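Local atomic coordinates of transcriptional regulator, PadR family (Bacillus cereus, PDB entry 4ESB), a protein that probably binds DNA through a winged helix-turn-helix fold and regulates transcription as a dimer of the PadR family. Residues G12-L15 / Y16-Q20; Y26-S29 / T30-K34; T96-N99 / N100-G104. All coordinates share one frame; numbering follows the deposited sequence.

Contact 1: residues G12-L15 / Y16-Q20; sequences GCIL and YIISQ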
# COMPACT_ATOMS: atom_id res chain seq x y z
N GLY A 12 -9.71 -1.08 3.61
CA GLY A 12 -9.40 -2.06 4.63
C GLY A 12 -9.50 -1.50 6.04
O GLY A 12 -9.95 -2.18 6.96
N CYS A 13 -9.07 -0.26 6.21
CA CYS A 13 -9.10 0.38 7.52
C CYS A 13 -10.52 0.75 7.90
O CYS A 13 -10.89 0.75 9.07
CB CYS A 13 -8.20 1.62 7.53
SG CYS A 13 -6.44 1.23 7.43
N ILE A 14 -11.33 1.07 6.89
CA ILE A 14 -12.75 1.31 7.09
C ILE A 14 -13.45 0.03 7.55
O ILE A 14 -14.29 0.06 8.45
CB ILE A 14 -13.41 1.86 5.81
CG1 ILE A 14 -13.11 3.35 5.68
CG2 ILE A 14 -14.92 1.62 5.84
CD1 ILE A 14 -13.67 3.99 4.43
N LEU A 15 -13.12 -1.10 6.92
CA LEU A 15 -13.69 -2.38 7.32
C LEU A 15 -13.27 -2.72 8.74
O LEU A 15 -14.08 -3.20 9.53
CB LEU A 15 -13.27 -3.50 6.37
CG LEU A 15 -13.87 -3.50 4.97
CD1 LEU A 15 -13.24 -4.59 4.12
CD2 LEU A 15 -15.38 -3.67 5.02
N TYR A 16 -12.00 -2.47 9.07
CA TYR A 16 -11.52 -2.76 10.42
C TYR A 16 -12.33 -1.99 11.45
O TYR A 16 -12.82 -2.56 12.42
CB TYR A 16 -10.04 -2.40 10.57
CG TYR A 16 -9.56 -2.64 11.98
CD1 TYR A 16 -9.30 -3.93 12.43
CD2 TYR A 16 -9.38 -1.59 12.87
CE1 TYR A 16 -8.86 -4.16 13.72
CE2 TYR A 16 -8.95 -1.81 14.16
CZ TYR A 16 -8.69 -3.09 14.58
OH TYR A 16 -8.26 -3.32 15.87
N ILE A 17 -12.46 -0.69 11.23
CA ILE A 17 -13.14 0.19 12.17
C ILE A 17 -14.60 -0.22 12.33
O ILE A 17 -15.09 -0.35 13.46
CB ILE A 17 -13.05 1.66 11.71
CG1 ILE A 17 -11.66 2.21 12.00
CG2 ILE A 17 -14.10 2.50 12.42
CD1 ILE A 17 -11.29 3.42 11.18
N ILE A 18 -15.29 -0.44 11.22
CA ILE A 18 -16.69 -0.84 11.26
C ILE A 18 -16.86 -2.21 11.90
O ILE A 18 -17.87 -2.47 12.56
CB ILE A 18 -17.32 -0.85 9.85
CG1 ILE A 18 -17.33 0.56 9.26
CG2 ILE A 18 -18.73 -1.41 9.90
CD1 ILE A 18 -18.06 0.69 7.94
N SER A 19 -15.88 -3.09 11.72
CA SER A 19 -15.95 -4.43 12.29
C SER A 19 -15.90 -4.37 13.81
O SER A 19 -16.40 -5.26 14.50
CB SER A 19 -14.82 -5.33 11.75
OG SER A 19 -13.60 -5.16 12.46
N GLN A 20 -15.30 -3.31 14.33
CA GLN A 20 -15.09 -3.17 15.77
C GLN A 20 -16.21 -2.38 16.44
O GLN A 20 -16.45 -2.55 17.64
CB GLN A 20 -13.74 -2.52 16.05
CG GLN A 20 -12.55 -3.39 15.69
CD GLN A 20 -12.52 -4.69 16.47
OE1 GLN A 20 -12.67 -4.69 17.69
NE2 GLN A 20 -12.33 -5.81 15.77
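Ile14 and Ile18 run alongside one another, one turn apart on helix 10-20 of the winged helix-turn-helix fold. Ile14 CG2 meets Ile18 CD1 at 3.9 Å. The branch that touches is the one that leaves Ile14 opposite its backbone N, while CG1 (chi1 -79°) goes to Leu32 of helix 25-34. Ile17 occupies another side of the helix. Its CG1 and CD1 fold back over the carbonyl of Cys13, and its side chain packs on Leu28 and Leu32.

The Leu15 side chain packs on Leu84, Met52 and Ile76. Tyr16 extends to Leu84 and Lys88 of helix 78-101 and packs against Leu102 of the second subunit. Cys13 and Ile17 both pack on Leu101 of that subunit. The helix is therefore a core element that also meets the dimer partner. Gln20 CG sits over one face of the Tyr16 ring, 4.0 Å from its plane and displaced from the ring centre.

Four backbone bonds join the two turns; the straightest runs from Ile18 N to Ile14 O, at 169°. Near the helix end the hydroxyl of Ser19 turns back on the main chain. Ser19 OG donates to Tyr16 O at 2.7 Å.

Contact 2: residues Y26-S29 / T30-K34; sequences YELS and TKLNK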
# COMPACT_ATOMS: atom_id res chain seq x y z
N TYR A 26 -20.45 10.39 9.95
CA TYR A 26 -19.63 11.44 10.55
C TYR A 26 -18.70 10.86 11.61
O TYR A 26 -17.54 11.26 11.73
CB TYR A 26 -20.52 12.52 11.17
CG TYR A 26 -19.76 13.52 12.00
CD1 TYR A 26 -18.88 14.42 11.41
CD2 TYR A 26 -19.91 13.56 13.38
CE1 TYR A 26 -18.18 15.33 12.17
CE2 TYR A 26 -19.21 14.47 14.15
CZ TYR A 26 -18.35 15.35 13.53
OH TYR A 26 -17.65 16.26 14.29
N GLU A 27 -19.23 9.92 12.38
CA GLU A 27 -18.46 9.22 13.40
C GLU A 27 -17.28 8.49 12.77
O GLU A 27 -16.17 8.49 13.31
CB GLU A 27 -19.38 8.23 14.12
CG GLU A 27 -18.78 7.57 15.35
CD GLU A 27 -19.74 6.56 15.97
OE1 GLU A 27 -19.38 5.96 17.01
OE2 GLU A 27 -20.84 6.38 15.42
N LEU A 28 -17.52 7.88 11.61
CA LEU A 28 -16.49 7.13 10.90
C LEU A 28 -15.34 8.03 10.46
O LEU A 28 -14.18 7.75 10.77
CB LEU A 28 -17.09 6.44 9.67
CG LEU A 28 -16.10 5.73 8.75
CD1 LEU A 28 -15.33 4.65 9.50
CD2 LEU A 28 -16.82 5.13 7.55
N SER A 29 -15.65 9.10 9.75
CA SER A 29 -14.63 9.99 9.21
C SER A 29 -13.87 10.71 10.31
O SER A 29 -12.69 11.03 10.15
CB SER A 29 -15.25 11.01 8.26
OG SER A 29 -15.88 12.04 8.98
N THR A 30 -14.54 10.98 11.43
CA THR A 30 -13.87 11.59 12.57
C THR A 30 -12.79 10.64 13.09
O THR A 30 -11.65 11.04 13.32
CB THR A 30 -14.84 11.92 13.72
OG1 THR A 30 -15.73 12.96 13.32
CG2 THR A 30 -14.07 12.36 14.96
N LYS A 31 -13.16 9.37 13.27
CA LYS A 31 -12.20 8.37 13.72
C LYS A 31 -11.05 8.24 12.72
O LYS A 31 -9.89 8.14 13.12
CB LYS A 31 -12.87 7.01 13.92
CG LYS A 31 -13.79 6.93 15.13
CD LYS A 31 -14.07 5.48 15.50
CE LYS A 31 -15.25 5.35 16.45
NZ LYS A 31 -14.97 5.89 17.81
N LEU A 32 -11.37 8.24 11.43
CA LEU A 32 -10.34 8.15 10.40
C LEU A 32 -9.38 9.33 10.51
O LEU A 32 -8.17 9.14 10.45
CB LEU A 32 -10.97 8.11 9.00
CG LEU A 32 -11.66 6.81 8.57
CD1 LEU A 32 -12.32 6.97 7.21
CD2 LEU A 32 -10.67 5.65 8.54
N ASN A 33 -9.92 10.53 10.68
CA ASN A 33 -9.10 11.73 10.86
C ASN A 33 -8.15 11.59 12.05
O ASN A 33 -6.96 11.87 11.94
CB ASN A 33 -9.97 12.97 11.07
CG ASN A 33 -10.68 13.40 9.81
OD1 ASN A 33 -10.26 13.09 8.70
ND2 ASN A 33 -11.77 14.14 9.98
N LYS A 34 -8.69 11.15 13.18
CA LYS A 34 -7.93 11.14 14.43
C LYS A 34 -6.97 9.95 14.52
O LYS A 34 -6.16 9.88 15.44
CB LYS A 34 -8.88 11.16 15.64
CG LYS A 34 -8.16 11.28 16.97
CD LYS A 34 -9.12 11.54 18.11
CE LYS A 34 -8.37 11.65 19.42
NZ LYS A 34 -9.27 11.89 20.57
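Tyr26 O, Glu27 O, Leu28 O and Ser29 O accept in turn from Thr30 N, Lys31 N, Leu32 N and Asn33 N, which makes Tyr26-Asn33 regular alpha-helix. Thr30 gives Tyr26 O a second bond, from its side chain. Thr30 OG1 donates to Tyr26 O at 2.9 Å, and Thr30 N reaches the same oxygen from the opposite face of the carbonyl plane. The torsion behind this puts OG1 beside the backbone N of Thr30 (chi1 -68°). Ser29 OG adds a weak bond to Tyr26 O.

Thr30 OG1 also lies over one face of the Tyr26 ring, 3.5 Å from the ring plane and nearer its edge than its middle. The two side chains cross at a slant.

Glu27 and Lys31 run out from the helix as a loose pair. Glu27 OE1 and Lys31 NZ are 4.5 Å apart, too far for a salt bridge. Glu27 OE2 instead bonds Tyr24 N, and Lys31 NZ makes a long, weak ion pair with Glu21 OE1.

Leu28 and Leu32 face inward, with Leu28 CG 4.3 Å from Leu32 CD1. Leu28 reaches Ile45 and Leu49 of helix 42-54, and Leu32 packs on Phe37 and Val40. This is an amphipathic helix that, with helix 42-54, probably forms the helix-turn-helix of the winged domain, its leucines in the core.

Contact 3: residues T96-N99 / N100-G104; sequences TTVN and NLLQG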
# COMPACT_ATOMS: atom_id res chain seq x y z
N THR A 96 5.84 -5.90 6.61
CA THR A 96 7.08 -6.54 7.02
C THR A 96 8.13 -6.48 5.91
O THR A 96 9.29 -6.15 6.15
CB THR A 96 6.83 -8.01 7.40
OG1 THR A 96 6.15 -8.08 8.66
CG2 THR A 96 8.15 -8.79 7.50
N THR A 97 7.70 -6.80 4.70
CA THR A 97 8.60 -6.84 3.55
C THR A 97 9.22 -5.48 3.25
O THR A 97 10.44 -5.36 3.12
CB THR A 97 7.86 -7.35 2.29
OG1 THR A 97 7.44 -8.70 2.50
CG2 THR A 97 8.75 -7.28 1.06
N VAL A 98 8.38 -4.45 3.14
CA VAL A 98 8.86 -3.11 2.82
C VAL A 98 9.68 -2.50 3.96
O VAL A 98 10.73 -1.90 3.73
CB VAL A 98 7.69 -2.17 2.47
CG1 VAL A 98 8.17 -0.72 2.37
CG2 VAL A 98 7.03 -2.59 1.17
N ASN A 99 9.20 -2.66 5.19
CA ASN A 99 9.88 -2.08 6.35
C ASN A 99 11.26 -2.68 6.60
O ASN A 99 12.18 -1.97 6.99
CB ASN A 99 9.02 -2.21 7.61
CG ASN A 99 8.00 -1.10 7.73
OD1 ASN A 99 8.21 0.01 7.24
ND2 ASN A 99 6.88 -1.39 8.38
N ASN A 100 11.41 -3.99 6.38
CA ASN A 100 12.71 -4.62 6.52
C ASN A 100 13.67 -4.13 5.45
O ASN A 100 14.85 -3.90 5.71
CB ASN A 100 12.59 -6.15 6.43
CG ASN A 100 12.00 -6.76 7.68
OD1 ASN A 100 11.85 -6.09 8.71
ND2 ASN A 100 11.65 -8.04 7.61
N LEU A 101 13.16 -3.95 4.23
CA LEU A 101 13.98 -3.52 3.11
C LEU A 101 14.54 -2.12 3.30
O LEU A 101 15.73 -1.88 3.11
CB LEU A 101 13.16 -3.56 1.81
CG LEU A 101 13.94 -3.15 0.56
CD1 LEU A 101 15.13 -4.08 0.35
CD2 LEU A 101 13.04 -3.13 -0.66
N LEU A 102 13.67 -1.18 3.69
CA LEU A 102 14.05 0.23 3.78
C LEU A 102 14.97 0.55 4.96
O LEU A 102 15.15 1.71 5.31
CB LEU A 102 12.79 1.10 3.86
CG LEU A 102 11.89 1.08 2.62
CD1 LEU A 102 10.71 2.03 2.80
CD2 LEU A 102 12.67 1.44 1.37
N GLN A 103 15.56 -0.48 5.56
CA GLN A 103 16.46 -0.28 6.68
C GLN A 103 17.71 -1.14 6.51
O GLN A 103 18.23 -1.70 7.48
CB GLN A 103 15.75 -0.62 7.99
CG GLN A 103 14.31 -0.10 8.04
CD GLN A 103 13.57 -0.52 9.29
OE1 GLN A 103 14.01 -1.40 10.03
NE2 GLN A 103 12.42 0.11 9.53
N GLY A 104 18.19 -1.25 5.27
CA GLY A 104 19.35 -2.07 4.97
C GLY A 104 20.67 -1.32 5.11
O GLY A 104 21.57 -1.80 5.80
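Val98 and Leu102 make the apolar contact where helix 78-101 ends; Val98 is on its last turn and Leu102 just beyond it. Their side chains project together. Val98 CG1 touches Leu102 CD1 at 3.8 Å and also nears Leu102 CG. CG1 is the branch opposite the backbone N of Val98 (chi1 170°). This end of the helix faces the second subunit, with Val98 on its Trp91 and Thr97 on its Phe37.

Thr96 and Asn100 also run alongside each other. The methyl CG2 of Thr96 meets the amide nitrogen ND2 of Asn100 at 3.6 Å. This is a packing contact. The Thr96 hydroxyl is bonded elsewhere, to Gly92 O one turn back, and Thr97 OG1 bonds Met93 O in the same way.

The backbone bonds thin out toward the end. Asn100 N donates to Thr96 O, and Leu102 N to Val98 O, both at 3.0 Å. The bond between them, Leu101 N to Thr97 O, is longer at 3.3 Å. Leu102 is the first residue to leave helical angles. Beyond it, the bonds from Gln103 N to Asn100 O and from Gly104 N to Leu101 O are weak. The Gln103 side chain folds back over Asn99 O without a hydrogen bond.

Asn99 bonds across the dimer. Its OD1 accepts from Trp91 NE1 of the second subunit, and ND2 makes a weak bond to Ser95 OG there. The arrangement is that of a C-terminal dimerisation helix, as in other PadR-family regulators.

Contacts 1 and 2 belong to the same helical core. Their centres are 12 Å apart and they touch directly, with Ile17 CD1 3.5 Å from Leu32 CD2. Contact 1 is buried and mostly apolar. Contact 2 is partly buried: buried leucines and a buried serine share the helix with partly exposed Thr30, Glu27 and Lys31. Contact 3 stands apart at the end of helix 78-101, about 26 Å from contact 1 and 30 Å from contact 2, centre to centre. Yet contacts 1 and 3 meet across the dimer: Cys13 and Tyr16 of one subunit pack on Leu101 and Leu102 of the other. No second chain touches contact 2.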